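Local coordinates for sulfur oxygenase/reductase (Halothiobacillus neapolitanus, PDB 6QPA), which probably acts as a sulfur oxygenase/reductase, an iron-dependent enzyme that both oxidises and reduces elemental sulfur in the biological sulfur cycle, at residues S87-H92 against G203-G208. Numbering follows the deposited sequence.
Sequences SHEEMH and GVSAIG
The iron site of the enzyme, a facial triad of two histidines and one carboxylate, is flanked here by segment 203-208 at the end of strand 193-204, and Glu89 and Ser205 make the direct polar link between helix and this segment. The hydroxyl OG of Ser205 donates to Glu89 OE2 at 2.8 Å, arriving on the syn side of the carboxylate and 21° out of its plane. With CG beside the backbone N (chi1 -67°) and the chain bent at chi2, the Glu89 carboxylate reaches Ser205. Its other oxygen, OE1, accepts from a water that in turn takes the N-H of Ile207, so both oxygens engage the segment, one directly and one through water. OE2 is also hydrogen-bonded to Tyr118 OH, which bonds to His88 ND1 as well; a second shell thus ties the first-shell histidine to Glu89 and onward to Ser205.

His88 and His92, four residues apart on helix 85-94, both bind iron through NE2, and Glu116 completes the protein triad. Ser205 OG also accepts from Gly208 N (3.0 Å), an ST motif, with Gly208 N lying over one face of the His92 ring. Gly208 CA lies 4.3 Å from the centroid of that ring in a CH-pi contact displaced from the ring centre, 29° off the normal, while Met91 CE packs toward the rim of the opposite face. Next to Gly208, Ile207 CG2 reaches His92 CB at 3.9 Å.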
ATOM      1  N   SER A  87      51.083  46.049 -12.784  1.00 31.69           N
ATOM      2  CA  SER A  87      50.141  45.597 -13.797  1.00 37.06           C
ATOM      3  C   SER A  87      48.837  45.138 -13.164  1.00 37.33           C
ATOM      4  O   SER A  87      47.751  45.470 -13.651  1.00 34.69           O
ATOM      5  CB  SER A  87      50.769  44.498 -14.643  1.00 32.15           C
ATOM      6  OG  SER A  87      51.876  45.035 -15.354  1.00 33.49           O
ATOM      7  N   HIS A  88      48.921  44.389 -12.070  1.00 31.54           N
ATOM      8  CA  HIS A  88      47.703  43.937 -11.413  1.00 37.91           C
ATOM      9  C   HIS A  88      46.923  45.112 -10.834  1.00 34.43           C
ATOM     10  O   HIS A  88      45.701  45.207 -11.010  1.00 34.05           O
ATOM     11  CB  HIS A  88      48.051  42.914 -10.331  1.00 37.05           C
ATOM     12  CG  HIS A  88      46.866  42.393  -9.572  1.00 36.07           C
ATOM     13  ND1 HIS A  88      46.678  42.641  -8.228  1.00 40.82           N
ATOM     14  CD2 HIS A  88      45.812  41.642  -9.964  1.00 38.93           C
ATOM     15  CE1 HIS A  88      45.565  42.055  -7.823  1.00 40.52           C
ATOM     16  NE2 HIS A  88      45.024  41.435  -8.857  1.00 41.09           N
ATOM     17  N   GLU A  89      47.613  46.024 -10.146  1.00 35.53           N
ATOM     18  CA  GLU A  89      46.940  47.176  -9.555  1.00 31.77           C
ATOM     19  C   GLU A  89      46.315  48.059 -10.622  1.00 42.07           C
ATOM     20  O   GLU A  89      45.237  48.628 -10.420  1.00 31.72           O
ATOM     21  CB  GLU A  89      47.927  47.982  -8.709  1.00 30.94           C
ATOM     22  CG  GLU A  89      48.426  47.254  -7.457  1.00 30.48           C
ATOM     23  CD  GLU A  89      47.329  47.039  -6.428  1.00 33.03           C
ATOM     24  OE1 GLU A  89      46.447  47.923  -6.283  1.00 34.79           O
ATOM     25  OE2 GLU A  89      47.325  45.979  -5.767  1.00 35.17           O
ATOM     26  N   GLU A  90      46.988  48.199 -11.761  1.00 31.92           N
ATOM     27  CA  GLU A  90      46.451  49.031 -12.821  1.00 32.36           C
ATOM     28  C   GLU A  90      45.214  48.400 -13.443  1.00 40.26           C
ATOM     29  O   GLU A  90      44.216  49.088 -13.699  1.00 34.99           O
ATOM     30  CB  GLU A  90      47.527  49.266 -13.871  1.00 32.60           C
ATOM     31  CG  GLU A  90      47.100  50.203 -14.947  1.00 43.24           C
ATOM     32  CD  GLU A  90      48.248  50.558 -15.861  1.00 49.56           C
ATOM     33  OE1 GLU A  90      48.785  49.637 -16.518  1.00 45.76           O
ATOM     34  OE2 GLU A  90      48.636  51.751 -15.887  1.00 49.17           O
ATOM     35  N   MET A  91      45.253  47.090 -13.683  1.00 41.82           N
ATOM     36  CA  MET A  91      44.075  46.406 -14.197  1.00 32.78           C
ATOM     37  C   MET A  91      42.884  46.611 -13.267  1.00 38.15           C
ATOM     38  O   MET A  91      41.790  46.967 -13.718  1.00 38.87           O
ATOM     39  CB  MET A  91      44.381  44.921 -14.399  1.00 34.40           C
ATOM     40  CG  MET A  91      43.249  44.111 -15.054  1.00 43.30           C
ATOM     41  SD  MET A  91      41.899  43.673 -13.911  1.00 53.22           S
ATOM     42  CE  MET A  91      42.803  42.847 -12.577  1.00 44.11           C
ATOM     43  N   HIS A  92      43.080  46.402 -11.955  1.00 32.20           N
ATOM     44  CA  HIS A  92      41.997  46.635 -10.997  1.00 35.58           C
ATOM     45  C   HIS A  92      41.497  48.075 -11.049  1.00 38.40           C
ATOM     46  O   HIS A  92      40.296  48.327 -10.922  1.00 37.15           O
ATOM     47  CB  HIS A  92      42.450  46.322  -9.570  1.00 31.56           C
ATOM     48  CG  HIS A  92      42.136  44.932  -9.120  1.00 47.59           C
ATOM     49  ND1 HIS A  92      40.845  44.481  -8.958  1.00 51.98           N
ATOM     50  CD2 HIS A  92      42.943  43.909  -8.752  1.00 52.19           C
ATOM     51  CE1 HIS A  92      40.868  43.228  -8.536  1.00 57.70           C
ATOM     52  NE2 HIS A  92      42.130  42.857  -8.403  1.00 57.69           N
ATOM     53  N   GLY A 203      53.308  41.034   0.221  1.00 32.15           N
ATOM     54  CA  GLY A 203      52.406  42.169   0.306  1.00 31.95           C
ATOM     55  C   GLY A 203      50.993  41.728  -0.009  1.00 33.53           C
ATOM     56  O   GLY A 203      50.747  40.561  -0.345  1.00 29.80           O
ATOM     57  N   VAL A 204      50.059  42.682   0.110  1.00 29.98           N
ATOM     58  CA  VAL A 204      48.633  42.426  -0.114  1.00 33.06           C
ATOM     59  C   VAL A 204      48.036  43.552  -0.946  1.00 32.84           C
ATOM     60  O   VAL A 204      48.386  44.722  -0.764  1.00 31.08           O
ATOM     61  CB  VAL A 204      47.849  42.285   1.208  1.00 28.69           C
ATOM     62  CG1 VAL A 204      46.361  42.006   0.924  1.00 26.15           C
ATOM     63  CG2 VAL A 204      48.434  41.145   2.054  1.00 35.69           C
ATOM     64  N   SER A 205      47.130  43.201  -1.862  1.00 27.93           N
ATOM     65  CA  SER A 205      46.410  44.213  -2.629  1.00 33.52           C
ATOM     66  C   SER A 205      45.201  44.674  -1.823  1.00 30.78           C
ATOM     67  O   SER A 205      44.358  43.861  -1.436  1.00 34.65           O
ATOM     68  CB  SER A 205      45.976  43.672  -3.989  1.00 33.70           C
ATOM     69  OG  SER A 205      45.169  44.631  -4.658  1.00 34.45           O
ATOM     70  N   ALA A 206      45.116  45.976  -1.559  1.00 29.07           N
ATOM     71  CA  ALA A 206      43.973  46.490  -0.818  1.00 29.63           C
ATOM     72  C   ALA A 206      42.705  46.396  -1.660  1.00 30.11           C
ATOM     73  O   ALA A 206      41.675  45.878  -1.213  1.00 28.80           O
ATOM     74  CB  ALA A 206      44.253  47.934  -0.393  1.00 34.35           C
ATOM     75  N   ILE A 207      42.785  46.881  -2.894  1.00 28.16           N
ATOM     76  CA  ILE A 207      41.647  46.846  -3.794  1.00 32.04           C
ATOM     77  C   ILE A 207      41.223  45.403  -4.036  1.00 32.98           C
ATOM     78  O   ILE A 207      40.041  45.067  -3.952  1.00 33.18           O
ATOM     79  CB  ILE A 207      41.996  47.573  -5.106  1.00 30.73           C
ATOM     80  CG1 ILE A 207      42.190  49.070  -4.870  1.00 35.87           C
ATOM     81  CG2 ILE A 207      40.913  47.346  -6.156  1.00 30.82           C
ATOM     82  CD1 ILE A 207      40.895  49.822  -4.606  1.00 34.92           C
ATOM     83  N   GLY A 208      42.189  44.513  -4.289  1.00 36.80           N
ATOM     84  CA  GLY A 208      41.832  43.119  -4.533  1.00 31.59           C
ATOM     85  C   GLY A 208      41.215  42.434  -3.331  1.00 38.11           C
ATOM     86  O   GLY A 208      40.475  41.457  -3.489  1.00 35.65           O
TER
HETATM   87  O   HOH W   1      45.203  48.086  -3.682  1.00 31.46           O